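Local coordinates for bacterial leucyl aminopeptidase (Legionella pneumophila, PDB 6ESL), which probably removes N-terminal amino acids, leucine among them, from peptides as a secreted, zinc-dependent aminopeptidase of the M28 family, at residues 119-124 and 317-322. Residues are numbered along the deposited sequence; the frame is centred on the assembly and turned at random.
Sequences EEVNAA and DHYIHV
With CG1 of Val121 turned opposite the backbone N (chi1 172°) and CG of Tyr319 anti to its own carbonyl carbon (chi1 -70°), a methyl group and an aromatic face are brought together between two helices. The pair is a worked example of how one aromatic side chain can serve two helices, through its face and through its hydroxyl. On the face the result is a CH-pi contact: CG1 of Val121 lies 3.4 Å from the centroid of the Tyr319 ring, 16° off the ring normal. The methyl is shifted toward the CD1-CE1 edge, and the gap from Val121 CG1 to Tyr319 CE1 closes to 3.3 Å. The second methyl, CG2 of Val121, follows the ring outward and reaches the phenol oxygen OH of Tyr319 at 3.5 Å. Asn122, one residue on, serves the rim instead. Its amide stands at the ring edge, steeply inclined to the ring, with OD1 of Asn122 3.6 Å from CD1 of Tyr319 and no hydrogen bond formed. The hydroxyl of the buried Tyr319 is hydrogen-bonded to OE2 of Glu389, on helix 373-391. Helix 118-125 thus packs against the peptidase domain, whose mixed beta-sheet flanked by helices is the fold typical of M28 enzymes.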
loop_
_atom_site.group_PDB
_atom_site.type_symbol
_atom_site.label_atom_id
_atom_site.label_comp_id
_atom_site.label_asym_id
_atom_site.label_seq_id
_atom_site.Cartn_x
_atom_site.Cartn_y
_atom_site.Cartn_z
ATOM N N GLU B 119 -26.161 -5.073 0.745
ATOM C CA GLU B 119 -27.511 -4.589 1.009
ATOM C C GLU B 119 -27.605 -3.805 2.313
ATOM O O GLU B 119 -28.203 -2.719 2.309
ATOM C CB GLU B 119 -28.581 -5.707 0.974
ATOM C CG GLU B 119 -28.788 -6.312 -0.418
ATOM C CD GLU B 119 -29.788 -7.455 -0.422
ATOM O OE1 GLU B 119 -30.184 -7.911 0.689
ATOM O OE2 GLU B 119 -30.207 -7.871 -1.529
ATOM N N GLU B 120 -26.997 -4.312 3.383
ATOM C CA GLU B 120 -27.015 -3.633 4.676
ATOM C C GLU B 120 -26.315 -2.273 4.624
ATOM O O GLU B 120 -26.800 -1.297 5.199
ATOM C CB GLU B 120 -26.372 -4.511 5.751
ATOM C CG GLU B 120 -26.320 -3.870 7.128
ATOM C CD GLU B 120 -25.670 -4.766 8.164
ATOM O OE1 GLU B 120 -25.288 -5.902 7.813
ATOM O OE2 GLU B 120 -25.541 -4.335 9.329
ATOM N N VAL B 121 -25.178 -2.211 3.935
ATOM C CA VAL B 121 -24.418 -0.937 3.796
ATOM C C VAL B 121 -25.210 0.096 2.993
ATOM O O VAL B 121 -25.428 1.246 3.426
ATOM C CB VAL B 121 -23.064 -1.169 3.077
ATOM C CG1 VAL B 121 -22.401 0.169 2.769
ATOM C CG2 VAL B 121 -22.117 -2.012 3.929
ATOM N N ASN B 122 -25.722 -0.345 1.844
ATOM C CA ASN B 122 -26.434 0.568 0.941
ATOM C C ASN B 122 -27.682 1.115 1.551
ATOM O O ASN B 122 -27.997 2.279 1.332
ATOM C CB ASN B 122 -26.670 -0.052 -0.458
ATOM C CG ASN B 122 -25.420 0.067 -1.341
ATOM O OD1 ASN B 122 -24.783 1.122 -1.378
ATOM N ND2 ASN B 122 -25.032 -1.007 -1.992
ATOM N N ALA B 123 -28.337 0.316 2.384
ATOM C CA ALA B 123 -29.516 0.806 3.147
ATOM C C ALA B 123 -29.132 1.769 4.234
ATOM O O ALA B 123 -29.806 2.802 4.453
ATOM C CB ALA B 123 -30.300 -0.378 3.745
ATOM N N ALA B 124 -28.052 1.444 4.957
ATOM C CA ALA B 124 -27.559 2.362 5.988
ATOM C C ALA B 124 -27.095 3.701 5.382
ATOM O O ALA B 124 -27.336 4.742 5.990
ATOM C CB ALA B 124 -26.436 1.727 6.784
ATOM N N ASP B 317 -14.473 3.194 -3.711
ATOM C CA ASP B 317 -14.873 3.004 -5.092
ATOM C C ASP B 317 -16.266 2.308 -5.206
ATOM O O ASP B 317 -17.158 2.796 -5.924
ATOM C CB ASP B 317 -13.811 2.219 -5.841
ATOM C CG ASP B 317 -14.225 1.948 -7.270
ATOM O OD1 ASP B 317 -14.352 2.921 -8.032
ATOM O OD2 ASP B 317 -14.529 0.806 -7.609
ATOM N N HIS B 318 -16.442 1.231 -4.451
ATOM C CA HIS B 318 -17.667 0.449 -4.435
ATOM C C HIS B 318 -18.871 1.175 -3.874
ATOM O O HIS B 318 -19.987 1.108 -4.442
ATOM C CB HIS B 318 -17.497 -0.866 -3.631
ATOM C CG HIS B 318 -18.547 -1.898 -3.942
ATOM N ND1 HIS B 318 -18.260 -3.040 -4.656
ATOM C CD2 HIS B 318 -19.885 -1.934 -3.699
ATOM C CE1 HIS B 318 -19.356 -3.751 -4.810
ATOM N NE2 HIS B 318 -20.353 -3.121 -4.211
ATOM N N TYR B 319 -18.705 1.867 -2.753
ATOM C CA TYR B 319 -19.891 2.458 -2.089
ATOM C C TYR B 319 -20.020 3.939 -2.244
ATOM O O TYR B 319 -21.081 4.409 -2.098
ATOM C CB TYR B 319 -19.880 2.160 -0.581
ATOM C CG TYR B 319 -20.131 0.716 -0.221
ATOM C CD1 TYR B 319 -21.401 0.102 -0.503
ATOM C CD2 TYR B 319 -19.152 -0.055 0.412
ATOM C CE1 TYR B 319 -21.630 -1.226 -0.155
ATOM C CE2 TYR B 319 -19.432 -1.378 0.784
ATOM C CZ TYR B 319 -20.664 -1.941 0.493
ATOM O OH TYR B 319 -20.907 -3.250 0.870
ATOM N N ILE B 320 -18.938 4.679 -2.453
ATOM C CA ILE B 320 -19.020 6.145 -2.500
ATOM C C ILE B 320 -19.017 6.659 -3.956
ATOM O O ILE B 320 -19.560 7.742 -4.246
ATOM C CB ILE B 320 -17.879 6.811 -1.671
ATOM C CG1 ILE B 320 -17.686 6.154 -0.274
ATOM C CG2 ILE B 320 -18.093 8.278 -1.527
ATOM C CD1 ILE B 320 -18.960 6.184 0.525
ATOM N N HIS B 321 -18.346 5.929 -4.846
ATOM C CA HIS B 321 -18.345 6.259 -6.274
ATOM C C HIS B 321 -17.709 7.619 -6.559
ATOM O O HIS B 321 -18.217 8.359 -7.352
ATOM C CB HIS B 321 -19.777 6.142 -6.877
ATOM C CG HIS B 321 -20.357 4.778 -6.724
ATOM N ND1 HIS B 321 -21.504 4.525 -6.001
ATOM C CD2 HIS B 321 -19.923 3.578 -7.186
ATOM C CE1 HIS B 321 -21.762 3.226 -6.033
ATOM N NE2 HIS B 321 -20.807 2.630 -6.732
ATOM N N VAL B 322 -16.527 7.850 -5.947
ATOM C CA VAL B 322 -15.672 8.950 -6.305
ATOM C C VAL B 322 -14.243 8.404 -6.528
ATOM O O VAL B 322 -13.925 7.285 -6.118
ATOM C CB VAL B 322 -15.700 10.023 -5.214
ATOM C CG1 VAL B 322 -17.137 10.595 -5.072
ATOM C CG2 VAL B 322 -15.125 9.498 -3.910
#